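UPF0234 protein XC_3703 (Xanthomonas campestris pv. campestris, PDB 5B7W) binds the second messenger cyclic di-GMP and, as its effector, regulates virulence and biofilm formation, promoting DNA binding by a LysR-type transcriptional regulator when the messenger is absent. Local coordinates at residues D20-E25 against R65-A70. Sequence-based numbering, arbitrary orientation.
Sequences DQANRE and RARLLA
R67 reaches across from helix 54-70, packs its stem on A22 and Q21 of helix 12-26 and offers a guanidinium face to E25. These two helices pack on one side of the four-stranded antiparallel sheet of domain II, which has the topology of an RNA-recognition motif. The short segments run closer to antiparallel than parallel, at 138°, with axes 9.2 Å apart.

The apolar part of the contact comes from the R67 stem. Its CG sits 3.7 Å from CA of A22 and 3.8 Å from CB of the same residue. The small alanine lets the R67 methylene come this close to the helix backbone. One step further out, CD of R67 meets CB of Q21 at 3.9 Å. Bends at chi2 and chi3 of R67 carry the guanidinium outward past CB of Q21, with one face turned to E25.

The charged part is a salt bridge between E25 and R67. OE2 of E25 lies 3.1 Å from NE of R67. It stands over one face of the guanidinium, offset toward its rim, and no N-H points at it. The carboxylate and guanidinium planes are 69° apart. The E25 chain starts opposite its backbone nitrogen (chi1 -159°) and stays extended, which brings the acid over this face.

Q21 approaches the edge and not the face. Its OE1 lies near the guanidinium plane, 4.0 Å from NH1 of R67, too long for a hydrogen bond.

A22 also packs on F39 of strand 38-42, while L68 touches L15 and A18 of helix 12-26. A22 and L68 are buried, whereas Q21, E25 and R67 are partly exposed, so the ion pair lies toward the solvent side of the contact. No hydrogen bond joins the two segments, so the polar attraction here is electrostatic and weakly directional, added to the packing of the arginine stem on A22 and Q21.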
# COMPACT_ATOMS: atom_id res chain seq x y z
N ASP A 20 9.08 -2.82 12.99
CA ASP A 20 9.69 -3.07 14.29
C ASP A 20 8.92 -4.14 15.06
O ASP A 20 9.53 -5.01 15.69
CB ASP A 20 9.75 -1.77 15.10
CG ASP A 20 10.66 -0.74 14.47
OD1 ASP A 20 11.66 -1.13 13.84
OD2 ASP A 20 10.37 0.47 14.61
N GLN A 21 7.59 -4.08 15.03
CA GLN A 21 6.80 -5.10 15.71
C GLN A 21 6.93 -6.46 15.04
O GLN A 21 6.85 -7.49 15.72
CB GLN A 21 5.32 -4.67 15.77
CG GLN A 21 5.08 -3.39 16.56
CD GLN A 21 3.65 -2.91 16.48
OE1 GLN A 21 2.78 -3.59 15.93
NE2 GLN A 21 3.39 -1.72 17.03
N ALA A 22 7.14 -6.48 13.72
CA ALA A 22 7.35 -7.76 13.04
C ALA A 22 8.67 -8.39 13.44
O ALA A 22 8.75 -9.61 13.63
CB ALA A 22 7.29 -7.56 11.52
N ASN A 23 9.73 -7.59 13.58
CA ASN A 23 11.00 -8.11 14.07
C ASN A 23 10.88 -8.57 15.52
O ASN A 23 11.43 -9.61 15.89
CB ASN A 23 12.10 -7.06 13.92
CG ASN A 23 12.63 -6.98 12.51
OD1 ASN A 23 12.91 -7.99 11.87
ND2 ASN A 23 12.76 -5.76 11.99
N ARG A 24 10.17 -7.80 16.35
CA ARG A 24 9.93 -8.22 17.73
C ARG A 24 9.13 -9.51 17.77
O ARG A 24 9.37 -10.37 18.64
CB ARG A 24 9.21 -7.11 18.49
CG ARG A 24 10.12 -6.06 19.09
CD ARG A 24 10.41 -6.35 20.56
NE ARG A 24 9.22 -6.20 21.38
CZ ARG A 24 8.85 -5.07 21.98
NH1 ARG A 24 9.60 -3.98 21.84
NH2 ARG A 24 7.75 -5.03 22.71
N GLU A 25 8.19 -9.68 16.85
CA GLU A 25 7.35 -10.88 16.85
C GLU A 25 8.15 -12.11 16.47
O GLU A 25 7.90 -13.21 16.98
CB GLU A 25 6.16 -10.68 15.91
CG GLU A 25 4.99 -11.60 16.19
CD GLU A 25 3.68 -11.04 15.67
OE1 GLU A 25 3.24 -11.47 14.58
OE2 GLU A 25 3.10 -10.18 16.36
N ARG A 65 2.07 -8.98 7.04
CA ARG A 65 0.71 -8.55 6.74
C ARG A 65 -0.05 -8.20 8.01
O ARG A 65 -0.68 -7.14 8.11
CB ARG A 65 -0.03 -9.63 5.96
CG ARG A 65 0.36 -9.75 4.49
CD ARG A 65 -0.71 -10.51 3.72
NE ARG A 65 -0.47 -10.51 2.28
CZ ARG A 65 -0.11 -11.58 1.58
NH1 ARG A 65 0.06 -12.75 2.19
NH2 ARG A 65 0.08 -11.49 0.27
N ALA A 66 -0.00 -9.08 9.01
CA ALA A 66 -0.74 -8.86 10.25
C ALA A 66 -0.24 -7.62 10.98
O ALA A 66 -1.03 -6.87 11.56
CB ALA A 66 -0.65 -10.08 11.15
N ARG A 67 1.07 -7.38 10.95
CA ARG A 67 1.61 -6.20 11.62
C ARG A 67 1.19 -4.92 10.91
O ARG A 67 0.79 -3.95 11.56
CB ARG A 67 3.14 -6.29 11.69
CG ARG A 67 3.66 -7.35 12.65
CD ARG A 67 2.98 -7.24 14.01
NE ARG A 67 1.98 -8.29 14.20
CZ ARG A 67 0.92 -8.18 14.99
NH1 ARG A 67 0.70 -7.05 15.66
NH2 ARG A 67 0.07 -9.19 15.11
N LEU A 68 1.26 -4.91 9.57
CA LEU A 68 0.86 -3.72 8.82
C LEU A 68 -0.62 -3.42 9.01
O LEU A 68 -1.01 -2.27 9.23
CB LEU A 68 1.19 -3.91 7.34
CG LEU A 68 2.67 -3.86 6.97
CD1 LEU A 68 2.90 -4.43 5.59
CD2 LEU A 68 3.19 -2.44 7.06
N LEU A 69 -1.46 -4.46 8.94
CA LEU A 69 -2.89 -4.27 9.19
C LEU A 69 -3.13 -3.77 10.61
O LEU A 69 -3.98 -2.90 10.83
CB LEU A 69 -3.64 -5.58 8.94
CG LEU A 69 -3.70 -6.05 7.49
CD1 LEU A 69 -4.08 -7.51 7.40
CD2 LEU A 69 -4.68 -5.19 6.69
N ALA A 70 -2.37 -4.29 11.58
CA ALA A 70 -2.54 -3.88 12.97
C ALA A 70 -2.24 -2.40 13.17
O ALA A 70 -2.71 -1.82 14.16
CB ALA A 70 -1.64 -4.72 13.88